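Local atomic coordinates of cortical-lytic enzyme (Bacillus cereus, PDB entry 4S3J), a protein that hydrolyses partially degraded spore-cortex peptidoglycan during germination, acting as an N-acetylglucosaminidase that recognises muramic acid delta-lactam. Residues A143-T148 with S182-S187. Residues are numbered along the deposited sequence; the frame is centred on the assembly and turned at random.
Sequences AKRDGT and SADLTS
Leu185, in the first turn of helix 183-191, pushes its forked end against the backbone where strand 135-143 runs out into a turn. One methyl, Leu185 CD2, lies 3.3 Å from Ala143 O, with the Ala143 methyl a little farther off. The other branch, CD1, lies 3.8 Å from Arg145 CG and also touches the carbonyl carbon of Lys144. CG is anti to the backbone N (chi1 174°) and chi2 is 55°, which together bring CD1 and CD2 to the loop. Arg145 runs extended from CG to NE past this leucine, and its guanidinium reaches the start of the helix, where NH2 comes 3.5 Å from Asp184 CB and one face of the group covers the Asp184 carbonyl carbon. The Asp184 carboxylate is turned nearly perpendicular to the guanidinium, and at 4.5 Å its OD2 is too far from Arg145 NH2 for a salt bridge. The salt-bridge partner of Arg145 is Glu177, which meets NE; its other oxygen bonds to Ser182 OG, so one carboxylate links loop and helix start. Ser182 is the N-cap, its OG accepting from Leu185 N at 3.1 Å, a capping bond given by the leucine that packs on the loop. The loop itself is a type I turn from Lys144 to Gly147, overlapped by an Asx turn in which Asp146 OD1 takes both Thr148 N and Thr148 OG1 (2.8 Å) from the same face of its carboxylate. The contact packs the loop after strand 135-143 against the start of helix 183-191, beyond the antiparallel pair 168-177 and 180-181, at the rim of the family 18 TIM barrel, Leu185 lying about 11 Å, side chain to side chain, from Glu220, the probable proton donor.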
loop_
_atom_site.group_PDB
_atom_site.type_symbol
_atom_site.label_atom_id
_atom_site.label_comp_id
_atom_site.label_asym_id
_atom_site.label_seq_id
_atom_site.Cartn_x
_atom_site.Cartn_y
_atom_site.Cartn_z
ATOM N N ALA A 143 -5.336 11.051 -20.698
ATOM C CA ALA A 143 -6.460 11.466 -21.527
ATOM C C ALA A 143 -6.086 12.726 -22.281
ATOM O O ALA A 143 -5.374 13.574 -21.748
ATOM C CB ALA A 143 -7.671 11.709 -20.665
ATOM N N LYS A 144 -6.605 12.855 -23.502
ATOM C CA LYS A 144 -6.346 14.012 -24.372
ATOM C C LYS A 144 -7.654 14.675 -24.745
ATOM O O LYS A 144 -8.704 14.053 -24.683
ATOM C CB LYS A 144 -5.563 13.569 -25.614
ATOM C CG LYS A 144 -4.139 13.172 -25.264
ATOM C CD LYS A 144 -3.453 12.314 -26.318
ATOM C CE LYS A 144 -3.422 12.904 -27.712
ATOM N NZ LYS A 144 -2.977 11.847 -28.672
ATOM N N ARG A 145 -7.568 15.940 -25.157
ATOM C CA ARG A 145 -8.752 16.746 -25.423
ATOM C C ARG A 145 -9.521 16.311 -26.668
ATOM O O ARG A 145 -10.666 16.734 -26.860
ATOM C CB ARG A 145 -8.345 18.209 -25.541
ATOM C CG ARG A 145 -7.996 18.834 -24.201
ATOM C CD ARG A 145 -7.474 20.257 -24.358
ATOM N NE ARG A 145 -6.945 20.755 -23.087
ATOM C CZ ARG A 145 -7.117 21.984 -22.616
ATOM N NH1 ARG A 145 -7.776 22.910 -23.332
ATOM N NH2 ARG A 145 -6.605 22.303 -21.434
ATOM N N ASP A 146 -8.909 15.480 -27.511
ATOM C CA ASP A 146 -9.608 14.911 -28.668
ATOM C C ASP A 146 -10.184 13.526 -28.372
ATOM O O ASP A 146 -10.694 12.862 -29.265
ATOM C CB ASP A 146 -8.672 14.861 -29.879
ATOM C CG ASP A 146 -7.473 13.961 -29.683
ATOM O OD1 ASP A 146 -7.283 13.431 -28.574
ATOM O OD2 ASP A 146 -6.689 13.816 -30.647
ATOM N N GLY A 147 -10.137 13.108 -27.112
ATOM C CA GLY A 147 -10.732 11.851 -26.708
ATOM C C GLY A 147 -9.872 10.637 -26.996
ATOM O O GLY A 147 -10.379 9.523 -27.027
ATOM N N THR A 148 -8.586 10.850 -27.242
ATOM C CA THR A 148 -7.647 9.746 -27.411
ATOM C C THR A 148 -6.801 9.649 -26.143
ATOM O O THR A 148 -6.926 10.487 -25.243
ATOM C CB THR A 148 -6.726 9.933 -28.657
ATOM O OG1 THR A 148 -5.851 11.053 -28.473
ATOM C CG2 THR A 148 -7.565 10.105 -29.924
ATOM N N SER A 182 -5.185 18.215 -14.492
ATOM C CA SER A 182 -5.780 19.364 -15.176
ATOM C C SER A 182 -7.295 19.403 -15.110
ATOM O O SER A 182 -7.953 18.577 -15.730
ATOM C CB SER A 182 -5.353 19.345 -16.635
ATOM O OG SER A 182 -6.044 20.337 -17.392
ATOM N N ALA A 183 -7.842 20.372 -14.381
ATOM C CA ALA A 183 -9.283 20.605 -14.363
ATOM C C ALA A 183 -9.823 20.951 -15.762
ATOM O O ALA A 183 -10.965 20.612 -16.100
ATOM C CB ALA A 183 -9.625 21.710 -13.392
ATOM N N ASP A 184 -9.031 21.671 -16.552
ATOM C CA ASP A 184 -9.492 22.086 -17.882
ATOM C C ASP A 184 -9.706 20.887 -18.792
ATOM O O ASP A 184 -10.660 20.846 -19.574
ATOM C CB ASP A 184 -8.492 23.053 -18.529
ATOM C CG ASP A 184 -8.444 24.396 -17.838
ATOM O OD1 ASP A 184 -9.414 24.727 -17.122
ATOM O OD2 ASP A 184 -7.444 25.126 -18.033
ATOM N N LEU A 185 -8.831 19.896 -18.679
ATOM C CA LEU A 185 -8.964 18.669 -19.462
ATOM C C LEU A 185 -10.256 17.910 -19.125
ATOM O O LEU A 185 -10.989 17.519 -20.025
ATOM C CB LEU A 185 -7.742 17.773 -19.242
ATOM C CG LEU A 185 -7.723 16.372 -19.846
ATOM C CD1 LEU A 185 -7.974 16.365 -21.357
ATOM C CD2 LEU A 185 -6.370 15.719 -19.517
ATOM N N THR A 186 -10.538 17.683 -17.842
ATOM C CA THR A 186 -11.780 16.992 -17.490
ATOM C C THR A 186 -13.013 17.823 -17.834
ATOM O O THR A 186 -14.052 17.263 -18.118
ATOM C CB THR A 186 -11.822 16.562 -15.985
ATOM O OG1 THR A 186 -11.093 17.492 -15.185
ATOM C CG2 THR A 186 -11.181 15.203 -15.809
ATOM N N SER A 187 -12.922 19.154 -17.841
ATOM C CA SER A 187 -14.093 19.935 -18.226
ATOM C C SER A 187 -14.469 19.653 -19.676
ATOM O O SER A 187 -15.655 19.554 -20.009
ATOM C CB SER A 187 -13.856 21.425 -18.003
ATOM O OG SER A 187 -13.902 21.718 -16.608
#